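Local coordinates for protein glycosyl hydrolase, BNR repeat (PDB 3B7F) that is probably a hydrolase acting on glycosides, built as a seven-bladed beta-propeller with BNR repeats, at residues W93-A105 with Q138-P152. Residues are numbered along the deposited sequence; the frame is centred on the assembly and turned at random.
Sequences WTEATRPPAFNKA and QGLFRSTDHGASWEP. With EDO (1,2-ethanediol), chain Q.
P100 sits against two aromatic rings of 138-152, its CB over one face of the F141 ring, 3.9 Å from the ring centroid and 14° off the normal, and its CD over the five-membered ring of W150. The W150 CG, anti to the carbonyl carbon (chi1 -65°), carries the indole between P100 CG on one face and S143 CB on the other. F102 extends the apolar patch: its CD1 comes within 3.9 Å of F141 CZ, the two ring planes inclined at 59°, while its edge meets Q138 O. The F102 and F141 side chains also touch T135 and N157.

Nearer the surface, the backbones form a single bridge at R98 and S149. R98 O accepts W150 N at 2.8 Å, and R98 N reaches A148 O at 3.2 Å; T97 N adds a weak bond to the same oxygen. The extended R98 side chain lays its guanidinium face over W150 O and E151 CA. Behind S149, the D145 carboxylate takes S149 N through the syn lone pair of OD1 (3.0 Å) and S149 OG at OD2, bracing the type I' turn D145–A148. The sequence S143 to W150 (S-x-D-x-G-x-x-W) fits the Asp-box (BNR) motif, and the contact packs the chain leaving strand 94-95 of one propeller blade against the outer hairpin, 139-143 and 151-152, of the next.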
loop_
_atom_site.group_PDB
_atom_site.type_symbol
_atom_site.label_atom_id
_atom_site.label_comp_id
_atom_site.label_asym_id
_atom_site.label_seq_id
_atom_site.Cartn_x
_atom_site.Cartn_y
_atom_site.Cartn_z
ATOM N N TRP A 93 -0.159 23.169 0.995
ATOM C CA TRP A 93 0.665 22.176 0.316
ATOM C C TRP A 93 1.776 22.900 -0.447
ATOM O O TRP A 93 1.522 23.918 -1.071
ATOM C CB TRP A 93 -0.200 21.304 -0.593
ATOM C CG TRP A 93 -1.227 20.464 0.178
ATOM C CD1 TRP A 93 -2.534 20.789 0.428
ATOM C CD2 TRP A 93 -1.017 19.178 0.778
ATOM N NE1 TRP A 93 -3.147 19.794 1.138
ATOM C CE2 TRP A 93 -2.243 18.791 1.370
ATOM C CE3 TRP A 93 0.077 18.305 0.854
ATOM C CZ2 TRP A 93 -2.396 17.575 2.047
ATOM C CZ3 TRP A 93 -0.070 17.105 1.537
ATOM C CH2 TRP A 93 -1.304 16.743 2.108
ATOM N N THR A 94 3.008 22.406 -0.338
ATOM C CA THR A 94 4.157 22.979 -1.044
ATOM C C THR A 94 4.850 21.868 -1.808
ATOM O O THR A 94 5.112 20.806 -1.253
ATOM C CB THR A 94 5.162 23.656 -0.092
ATOM O OG1 THR A 94 4.475 24.598 0.730
ATOM C CG2 THR A 94 6.252 24.391 -0.878
ATOM N N GLU A 95 5.109 22.114 -3.086
ATOM C CA GLU A 95 5.829 21.166 -3.940
ATOM C C GLU A 95 7.279 21.000 -3.464
ATOM O O GLU A 95 7.843 21.926 -2.882
ATOM C CB GLU A 95 5.763 21.557 -5.451
ATOM C CG GLU A 95 6.558 22.800 -5.951
ATOM C CD GLU A 95 6.074 24.156 -5.412
ATOM O OE1 GLU A 95 4.917 24.254 -4.913
ATOM O OE2 GLU A 95 6.873 25.127 -5.480
ATOM N N ALA A 96 7.848 19.814 -3.712
ATOM C CA ALA A 96 9.241 19.481 -3.360
ATOM C C ALA A 96 10.213 20.457 -4.002
ATOM O O ALA A 96 10.008 20.847 -5.153
ATOM C CB ALA A 96 9.601 18.038 -3.791
ATOM N N THR A 97 11.246 20.869 -3.263
ATOM C CA THR A 97 12.280 21.724 -3.846
ATOM C C THR A 97 13.084 20.796 -4.772
ATOM O O THR A 97 13.395 21.187 -5.913
ATOM C CB THR A 97 13.115 22.503 -2.800
ATOM O OG1 THR A 97 13.810 21.610 -1.931
ATOM C CG2 THR A 97 12.211 23.382 -1.978
ATOM N N ARG A 98 13.338 19.556 -4.320
ATOM C CA ARG A 98 14.005 18.528 -5.130
ATOM C C ARG A 98 13.189 17.215 -5.084
ATOM O O ARG A 98 13.405 16.379 -4.204
ATOM C CB ARG A 98 15.436 18.294 -4.646
ATOM C CG ARG A 98 16.224 17.258 -5.464
ATOM C CD ARG A 98 17.541 16.895 -4.788
ATOM N NE ARG A 98 18.153 15.731 -5.446
ATOM C CZ ARG A 98 19.220 15.050 -5.007
ATOM N NH1 ARG A 98 19.841 15.373 -3.864
ATOM N NH2 ARG A 98 19.661 14.006 -5.714
ATOM N N PRO A 99 12.261 17.016 -6.043
ATOM C CA PRO A 99 11.522 15.753 -6.018
ATOM C C PRO A 99 12.377 14.575 -6.513
ATOM O O PRO A 99 13.446 14.802 -7.056
ATOM C CB PRO A 99 10.360 16.023 -6.972
ATOM C CG PRO A 99 10.913 17.004 -7.954
ATOM C CD PRO A 99 11.800 17.889 -7.142
ATOM N N PRO A 100 11.921 13.322 -6.294
ATOM C CA PRO A 100 12.637 12.152 -6.792
ATOM C C PRO A 100 12.986 12.198 -8.295
ATOM O O PRO A 100 12.118 12.438 -9.135
ATOM C CB PRO A 100 11.645 11.013 -6.508
ATOM C CG PRO A 100 10.957 11.442 -5.290
ATOM C CD PRO A 100 10.728 12.909 -5.518
ATOM N N ALA A 101 14.262 11.996 -8.600
ATOM C CA ALA A 101 14.763 12.003 -9.974
ATOM C C ALA A 101 15.976 11.134 -9.996
ATOM O O ALA A 101 16.806 11.240 -9.101
ATOM C CB ALA A 101 15.135 13.404 -10.420
ATOM N N PHE A 102 16.081 10.254 -10.993
ATOM C CA PHE A 102 17.251 9.400 -11.139
ATOM C C PHE A 102 18.471 10.261 -11.509
ATOM O O PHE A 102 18.335 11.320 -12.141
ATOM C CB PHE A 102 17.048 8.342 -12.237
ATOM C CG PHE A 102 15.968 7.325 -11.944
ATOM C CD1 PHE A 102 16.193 6.291 -11.047
ATOM C CD2 PHE A 102 14.755 7.365 -12.612
ATOM C CE1 PHE A 102 15.203 5.329 -10.791
ATOM C CE2 PHE A 102 13.776 6.399 -12.373
ATOM C CZ PHE A 102 14.005 5.385 -11.456
ATOM N N ASN A 103 19.655 9.808 -11.116
ATOM C CA ASN A 103 20.905 10.501 -11.479
ATOM C C ASN A 103 21.127 10.464 -13.010
ATOM O O ASN A 103 20.597 9.571 -13.696
ATOM C CB ASN A 103 22.128 9.883 -10.764
ATOM C CG ASN A 103 22.100 10.065 -9.243
ATOM O OD1 ASN A 103 21.499 11.007 -8.713
ATOM N ND2 ASN A 103 22.764 9.152 -8.539
ATOM N N LYS A 104 21.890 11.434 -13.524
ATOM C CA LYS A 104 22.224 11.512 -14.947
ATOM C C LYS A 104 22.992 10.259 -15.346
ATOM O O LYS A 104 23.860 9.821 -14.595
ATOM C CB LYS A 104 23.061 12.767 -15.240
ATOM N N ALA A 105 22.642 9.657 -16.485
ATOM C CA ALA A 105 23.342 8.457 -16.966
ATOM C C ALA A 105 24.696 8.862 -17.590
ATOM O O ALA A 105 24.841 10.014 -18.021
ATOM C CB ALA A 105 22.493 7.702 -17.973
ATOM N N GLN A 138 10.878 1.238 -11.279
ATOM C CA GLN A 138 11.338 0.912 -9.921
ATOM C C GLN A 138 12.531 1.747 -9.498
ATOM O O GLN A 138 13.531 1.804 -10.184
ATOM C CB GLN A 138 11.646 -0.601 -9.737
ATOM C CG GLN A 138 10.503 -1.646 -10.010
ATOM C CD GLN A 138 10.432 -2.114 -11.447
ATOM O OE1 GLN A 138 10.589 -1.307 -12.373
ATOM N NE2 GLN A 138 10.170 -3.425 -11.651
ATOM N N GLY A 139 12.398 2.434 -8.371
ATOM C CA GLY A 139 13.465 3.273 -7.834
ATOM C C GLY A 139 13.091 3.595 -6.415
ATOM O O GLY A 139 11.894 3.709 -6.122
ATOM N N LEU A 140 14.105 3.664 -5.542
ATOM C CA LEU A 140 13.965 3.967 -4.118
ATOM C C LEU A 140 14.704 5.278 -3.853
ATOM O O LEU A 140 15.866 5.427 -4.241
ATOM C CB LEU A 140 14.557 2.847 -3.257
ATOM C CG LEU A 140 14.371 2.925 -1.739
ATOM C CD1 LEU A 140 12.898 2.747 -1.334
ATOM C CD2 LEU A 140 15.258 1.908 -1.046
ATOM N N PHE A 141 14.016 6.198 -3.184
ATOM C CA PHE A 141 14.521 7.518 -2.840
ATOM C C PHE A 141 14.286 7.797 -1.355
ATOM O O PHE A 141 13.439 7.161 -0.707
ATOM C CB PHE A 141 13.843 8.599 -3.700
ATOM C CG PHE A 141 14.103 8.435 -5.174
ATOM C CD1 PHE A 141 13.313 7.581 -5.953
ATOM C CD2 PHE A 141 15.139 9.105 -5.783
ATOM C CE1 PHE A 141 13.569 7.411 -7.328
ATOM C CE2 PHE A 141 15.404 8.936 -7.131
ATOM C CZ PHE A 141 14.621 8.093 -7.913
ATOM N N ARG A 142 15.046 8.750 -0.827
ATOM C CA ARG A 142 14.959 9.113 0.571
ATOM C C ARG A 142 15.018 10.635 0.779
ATOM O O ARG A 142 15.751 11.341 0.094
ATOM C CB ARG A 142 16.098 8.447 1.332
ATOM C CG ARG A 142 16.076 8.686 2.834
ATOM C CD ARG A 142 17.406 8.402 3.493
ATOM N NE ARG A 142 17.675 6.990 3.711
ATOM C CZ ARG A 142 18.702 6.266 3.236
ATOM N NH1 ARG A 142 19.665 6.776 2.443
ATOM N NH2 ARG A 142 18.772 4.979 3.584
ATOM N N SER A 143 14.221 11.113 1.732
ATOM C CA SER A 143 14.260 12.491 2.193
ATOM C C SER A 143 14.614 12.426 3.656
ATOM O O SER A 143 14.240 11.465 4.312
ATOM C CB SER A 143 12.902 13.155 2.061
ATOM O OG SER A 143 12.971 14.513 2.418
ATOM N N THR A 144 15.391 13.399 4.130
ATOM C CA THR A 144 15.686 13.586 5.552
ATOM C C THR A 144 15.158 14.954 6.060
ATOM O O THR A 144 15.362 15.276 7.241
ATOM C CB THR A 144 17.190 13.482 5.836
ATOM O OG1 THR A 144 17.877 14.506 5.110
ATOM C CG2 THR A 144 17.735 12.088 5.442
ATOM N N ASP A 145 14.466 15.719 5.193
ATOM C CA ASP A 145 13.921 17.062 5.505
ATOM C C ASP A 145 12.381 17.170 5.304
ATOM O O ASP A 145 11.886 18.159 4.740
ATOM C CB ASP A 145 14.666 18.142 4.689
ATOM C CG ASP A 145 14.459 18.006 3.194
ATOM O OD1 ASP A 145 13.889 16.985 2.757
ATOM O OD2 ASP A 145 14.852 18.921 2.444
ATOM N N HIS A 146 11.653 16.154 5.783
ATOM C CA HIS A 146 10.175 16.073 5.722
ATOM C C HIS A 146 9.590 16.047 4.302
ATOM O O HIS A 146 8.440 16.448 4.085
ATOM C CB HIS A 146 9.519 17.203 6.552
ATOM C CG HIS A 146 9.956 17.223 7.977
ATOM N ND1 HIS A 146 9.411 16.390 8.929
ATOM C CD2 HIS A 146 10.903 17.954 8.611
ATOM C CE1 HIS A 146 9.994 16.617 10.093
ATOM N NE2 HIS A 146 10.911 17.552 9.924
ATOM N N GLY A 147 10.371 15.549 3.352
ATOM C CA GLY A 147 9.940 15.444 1.977
ATOM C C GLY A 147 10.139 16.655 1.111
ATOM O O GLY A 147 9.570 16.698 0.036
ATOM N N ALA A 148 10.925 17.641 1.555
ATOM C CA ALA A 148 11.216 18.812 0.722
ATOM C C ALA A 148 12.154 18.433 -0.424
ATOM O O ALA A 148 11.914 18.827 -1.569
ATOM C CB ALA A 148 11.796 19.972 1.563
ATOM N N SER A 149 13.193 17.656 -0.104
ATOM C CA SER A 149 14.211 17.219 -1.058
ATOM C C SER A 149 14.407 15.720 -0.940
ATOM O O SER A 149 14.332 15.154 0.154
ATOM C CB SER A 149 15.547 17.950 -0.840
ATOM O OG SER A 149 16.077 17.678 0.439
ATOM N N TRP A 150 14.651 15.093 -2.084
ATOM C CA TRP A 150 14.806 13.663 -2.201
ATOM C C TRP A 150 16.085 13.331 -2.935
ATOM O O TRP A 150 16.443 14.047 -3.871
ATOM C CB TRP A 150 13.621 13.108 -2.983
ATOM C CG TRP A 150 12.311 13.286 -2.252
ATOM C CD1 TRP A 150 11.488 14.383 -2.274
ATOM C CD2 TRP A 150 11.694 12.341 -1.385
ATOM N NE1 TRP A 150 10.408 14.175 -1.473
ATOM C CE2 TRP A 150 10.514 12.938 -0.897
ATOM C CE3 TRP A 150 12.044 11.055 -0.937
ATOM C CZ2 TRP A 150 9.662 12.287 -0.020
ATOM C CZ3 TRP A 150 11.222 10.419 -0.050
ATOM C CH2 TRP A 150 10.033 11.031 0.396
ATOM N N GLU A 151 16.767 12.264 -2.503
ATOM C CA GLU A 151 17.960 11.762 -3.173
ATOM C C GLU A 151 17.758 10.250 -3.410
ATOM O O GLU A 151 17.027 9.596 -2.642
ATOM C CB GLU A 151 19.212 12.001 -2.317
ATOM C CG GLU A 151 19.335 11.030 -1.123
ATOM C CD GLU A 151 20.365 11.413 -0.075
ATOM O OE1 GLU A 151 21.285 12.231 -0.374
ATOM O OE2 GLU A 151 20.221 10.868 1.059
ATOM N N PRO A 152 18.389 9.687 -4.459
ATOM C CA PRO A 152 18.311 8.239 -4.639
ATOM C C PRO A 152 18.940 7.429 -3.495
ATOM O O PRO A 152 19.893 7.897 -2.886
ATOM C CB PRO A 152 19.129 7.988 -5.909
ATOM C CG PRO A 152 19.500 9.273 -6.464
ATOM C CD PRO A 152 19.158 10.352 -5.524
HETATM C C1 EDO Q . 17.455 15.040 1.147
HETATM O O1 EDO Q . 16.489 15.161 2.205
HETATM C C2 EDO Q . 18.254 13.754 1.246
HETATM O O2 EDO Q . 18.696 13.544 2.594
#